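Local coordinates for type II secretion ATPase XpsE (Xanthomonas campestris, PDB 2D28), which serves as the ATPase component of a type II secretion system and is present in this model as its N-terminal domain, at residues A55-C58 against A59-L62; E139-D142 against L143-R146. The protein carries 1 engineered substitution. All coordinates share one frame; numbering follows the deposited sequence.

Contact 1: A55-C58 against A59-L62; sequences AETC and AEVL
E56 and E60, one helical turn apart, bring two carboxylates together on the solvent side of helix 51-62. Their OE2 atoms lie 4.4 Å apart, with the two carboxylate planes turned 64° against each other. A water bridges them, donating to E56 OE2 and to E60 OE2, 2.7 Å from each. E56 comes to the water by a bent chain. E60 arrives by a straight one, its CG set beside its own backbone N (chi1 -69°), which lays CG against the carbonyl O of E56 at 3.4 Å before the carboxylate runs on toward the water. T57 is buried beside the glutamates. Its methyl CG2 stands 4.1 Å from E60 OE1, while its hydroxyl OG1 is hydrogen-bonded to D53 O, one turn earlier, and to R19 NH1.

The buried part, which T57 shares with A55, C58 and A59, is built differently, from small groups and close backbone. A59 CB sits 3.5 Å from A55 O, and the two small alanine side chains touch V134 of strand 130-134. C58 meets P113. V61 and L62 lie at the margin of this part: V61 CG2 rests 3.5 Å from T57 O, and L62 also meets P113. V61 touches R9, and T57 touches I10, A13 and L14, all of helix 6-16. Four consecutive i to i+4 backbone bonds, from A59 N, E60 N, V61 N and L62 N to the carbonyls of A55 to C58, run through both sides alike.

R19 NH2 forms a salt bridge with E60 OE2, the same oxygen that receives the water. Arginine and water together probably offset the like charges of E56 and E60, so that the pair can sit one turn apart.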
loop_
_atom_site.group_PDB
_atom_site.type_symbol
_atom_site.label_atom_id
_atom_site.label_comp_id
_atom_site.label_asym_id
_atom_site.label_seq_id
_atom_site.Cartn_x
_atom_site.Cartn_y
_atom_site.Cartn_z
ATOM N N ALA A 55 6.467 -4.096 -1.156
ATOM C CA ALA A 55 6.325 -2.878 -1.987
ATOM C C ALA A 55 6.794 -3.117 -3.419
ATOM O O ALA A 55 6.095 -2.792 -4.432
ATOM C CB ALA A 55 7.111 -1.686 -1.368
ATOM N N GLU A 56 8.017 -3.642 -3.545
ATOM C CA GLU A 56 8.565 -3.928 -4.856
ATOM C C GLU A 56 7.704 -4.728 -5.799
ATOM O O GLU A 56 7.497 -4.367 -7.011
ATOM C CB GLU A 56 9.886 -4.712 -4.702
ATOM C CG GLU A 56 10.613 -4.897 -6.039
ATOM C CD GLU A 56 11.607 -3.788 -6.340
ATOM O OE1 GLU A 56 11.580 -2.744 -5.603
ATOM O OE2 GLU A 56 12.424 -3.977 -7.291
ATOM N N THR A 57 7.190 -5.824 -5.246
ATOM C CA THR A 57 6.411 -6.744 -5.996
ATOM C C THR A 57 5.034 -6.171 -6.357
ATOM O O THR A 57 4.556 -6.400 -7.458
ATOM C CB THR A 57 6.314 -8.055 -5.227
ATOM O OG1 THR A 57 7.664 -8.448 -4.933
ATOM C CG2 THR A 57 5.756 -9.155 -6.171
ATOM N N CYS A 58 4.374 -5.518 -5.389
ATOM C CA CYS A 58 3.136 -4.796 -5.659
ATOM C C CYS A 58 3.350 -3.849 -6.853
ATOM O O CYS A 58 2.573 -3.834 -7.799
ATOM C CB CYS A 58 2.726 -3.993 -4.425
ATOM S SG CYS A 58 2.025 -4.987 -3.142
ATOM N N ALA A 59 4.451 -3.123 -6.858
ATOM C CA ALA A 59 4.720 -2.179 -7.919
ATOM C C ALA A 59 4.951 -2.842 -9.266
ATOM O O ALA A 59 4.398 -2.390 -10.256
ATOM C CB ALA A 59 5.893 -1.329 -7.562
ATOM N N GLU A 60 5.686 -3.952 -9.295
ATOM C CA GLU A 60 5.884 -4.697 -10.522
ATOM C C GLU A 60 4.610 -5.195 -11.040
ATOM O O GLU A 60 4.413 -5.171 -12.215
ATOM C CB GLU A 60 6.752 -5.957 -10.378
ATOM C CG GLU A 60 8.195 -5.714 -10.086
ATOM C CD GLU A 60 8.936 -6.988 -9.581
ATOM O OE1 GLU A 60 8.347 -8.068 -9.224
ATOM O OE2 GLU A 60 10.151 -6.919 -9.600
ATOM N N VAL A 61 3.773 -5.781 -10.207
ATOM C CA VAL A 61 2.636 -6.488 -10.747
ATOM C C VAL A 61 1.629 -5.509 -11.256
ATOM O O VAL A 61 0.924 -5.772 -12.279
ATOM C CB VAL A 61 1.987 -7.463 -9.737
ATOM C CG1 VAL A 61 0.652 -7.883 -10.187
ATOM C CG2 VAL A 61 2.915 -8.676 -9.520
ATOM N N LEU A 62 1.538 -4.372 -10.577
ATOM C CA LEU A 62 0.484 -3.411 -10.887
ATOM C C LEU A 62 0.992 -2.281 -11.802
ATOM O O LEU A 62 0.202 -1.454 -12.246
ATOM C CB LEU A 62 -0.161 -2.868 -9.607
ATOM C CG LEU A 62 -1.032 -3.829 -8.801
ATOM C CD1 LEU A 62 -1.357 -3.151 -7.454
ATOM C CD2 LEU A 62 -2.326 -4.243 -9.540
HETATM O O HOH W 1 11.646 -4.702 -9.782
#

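Contact 2: E139-D142 against L143-R146; sequences EIDD and LIER
I140 and I144 touch through unlike branches: the CG2 methyl of I140 lies 3.8 Å from CD1 of I144, the two side chains meeting at a slant one turn apart. The I144 rotamer supplies one half of the contact; I140 supplies the other with CG2 anti to its backbone N. In I144, CG1 stands beside the backbone N (chi1 -69°) and the chain is extended beyond, so the ethyl arm runs back along the helix; CG1 passes 3.3 Å from I140 O, and CD1 reaches the earlier isoleucine. I144 N donates to the same carbonyl oxygen, so this O is flanked by an N-H and by the ethyl arm of one residue.

L143 takes the other choice. Its CG lies opposite the backbone N (chi1 -178°), which carries the leucine tip away from E139-D142 toward W109, C97 and V99 on the sheet. Its CD1 also lies 3.3 Å above the plane of the R146 guanidinium, displaced toward the rim of that group. R146 CB is 3.3 Å from D142 O. Farther out the arginine chain bends, and NH2 is hydrogen-bonded to G73 O. D142 forms no ion pair with it, since OD2 and R146 NH1 are 6.4 Å apart.

Two acidic ends are tied to neighbouring parts of the chain: D141 OD1 is hydrogen-bonded to H95 ND1, and E145 makes a salt bridge with K92. I144 meanwhile packs on L88 and L91 of helix 88-94. Together these features describe an amphipathic helix laid on a small mixed sheet, the alpha/beta packing of this MshEN domain.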
loop_
_atom_site.group_PDB
_atom_site.type_symbol
_atom_site.label_atom_id
_atom_site.label_comp_id
_atom_site.label_asym_id
_atom_site.label_seq_id
_atom_site.Cartn_x
_atom_site.Cartn_y
_atom_site.Cartn_z
ATOM N N GLU A 139 7.389 3.385 6.173
ATOM C CA GLU A 139 7.680 4.736 5.709
ATOM C C GLU A 139 6.418 5.593 5.618
ATOM O O GLU A 139 6.438 6.787 5.927
ATOM C CB GLU A 139 8.406 4.716 4.360
ATOM C CG GLU A 139 9.786 4.092 4.496
ATOM C CD GLU A 139 10.567 4.028 3.184
ATOM O OE1 GLU A 139 10.218 4.716 2.238
ATOM O OE2 GLU A 139 11.541 3.277 3.183
ATOM N N ILE A 140 5.349 5.000 5.111
ATOM C CA ILE A 140 4.023 5.632 5.094
ATOM C C ILE A 140 3.566 5.919 6.532
ATOM O O ILE A 140 3.099 7.033 6.829
ATOM C CB ILE A 140 3.003 4.730 4.362
ATOM C CG1 ILE A 140 3.387 4.610 2.903
ATOM C CG2 ILE A 140 1.585 5.282 4.515
ATOM C CD1 ILE A 140 2.547 3.689 2.099
ATOM N N ASP A 141 3.675 4.927 7.414
ATOM C CA ASP A 141 3.259 5.145 8.820
ATOM C C ASP A 141 3.995 6.308 9.476
ATOM O O ASP A 141 3.383 7.134 10.120
ATOM C CB ASP A 141 3.515 3.902 9.621
ATOM C CG ASP A 141 2.610 2.794 9.213
ATOM O OD1 ASP A 141 1.574 3.002 8.514
ATOM O OD2 ASP A 141 2.893 1.663 9.535
ATOM N N ASP A 142 5.296 6.384 9.204
ATOM C CA ASP A 142 6.166 7.414 9.748
ATOM C C ASP A 142 5.739 8.778 9.251
ATOM O O ASP A 142 5.585 9.725 10.021
ATOM C CB ASP A 142 7.616 7.146 9.320
ATOM C CG ASP A 142 8.298 6.066 10.134
ATOM O OD1 ASP A 142 7.751 5.501 11.093
ATOM O OD2 ASP A 142 9.407 5.678 9.826
ATOM N N LEU A 143 5.460 8.898 7.954
ATOM C CA LEU A 143 5.019 10.160 7.381
ATOM C C LEU A 143 3.664 10.563 7.964
ATOM O O LEU A 143 3.430 11.774 8.274
ATOM C CB LEU A 143 4.863 10.098 5.851
ATOM C CG LEU A 143 4.445 11.424 5.225
ATOM C CD1 LEU A 143 5.656 12.285 5.121
ATOM C CD2 LEU A 143 3.827 11.207 3.892
ATOM N N ILE A 144 2.738 9.602 8.090
ATOM C CA ILE A 144 1.410 9.937 8.630
ATOM C C ILE A 144 1.623 10.613 10.003
ATOM O O ILE A 144 1.041 11.670 10.217
ATOM C CB ILE A 144 0.503 8.740 8.786
ATOM C CG1 ILE A 144 0.077 8.188 7.397
ATOM C CG2 ILE A 144 -0.771 9.119 9.651
ATOM C CD1 ILE A 144 -0.392 6.739 7.421
ATOM N N GLU A 145 2.443 10.034 10.864
ATOM C CA GLU A 145 2.649 10.549 12.219
ATOM C C GLU A 145 3.385 11.892 12.249
ATOM O O GLU A 145 3.050 12.786 13.065
ATOM C CB GLU A 145 3.448 9.571 13.076
ATOM C CG GLU A 145 3.516 9.928 14.575
ATOM C CD GLU A 145 2.131 10.247 15.123
ATOM O OE1 GLU A 145 1.269 9.341 15.109
ATOM O OE2 GLU A 145 1.874 11.421 15.509
ATOM N N ARG A 146 4.415 12.006 11.422
ATOM C CA ARG A 146 5.190 13.212 11.292
ATOM C C ARG A 146 4.339 14.353 10.803
ATOM O O ARG A 146 4.364 15.467 11.343
ATOM C CB ARG A 146 6.348 12.935 10.333
ATOM C CG ARG A 146 7.119 14.128 9.921
ATOM C CD ARG A 146 8.475 13.720 9.421
ATOM N NE ARG A 146 8.556 13.835 7.988
ATOM C CZ ARG A 146 8.716 12.855 7.104
ATOM N NH1 ARG A 146 8.788 11.553 7.460
ATOM N NH2 ARG A 146 8.824 13.211 5.815
#

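From the N terminus the chain passes through helices 6-16, 22-27 and 39-45, reaches contact 1 in helix 51-62, then runs through helix 88-94, strands 96-102 and 105-110, helix 116-126 and strand 130-134 before contact 2 in helix 137-147. Neither contact closes a loop, because each lies within one helix; they follow in series, without nesting or crossing. The centres of contact 1 and contact 2 are about 20 Å apart, on opposite sides of the chain's centre. The nearest atoms of contact 1 and contact 2 are about 8 Å apart. Strand 130-134 links them: contact 1 joins it to helix 6-16, and the chain leaves it through L136, which touches A55, for the helix of contact 2, packed against strands 96-102 and 105-110.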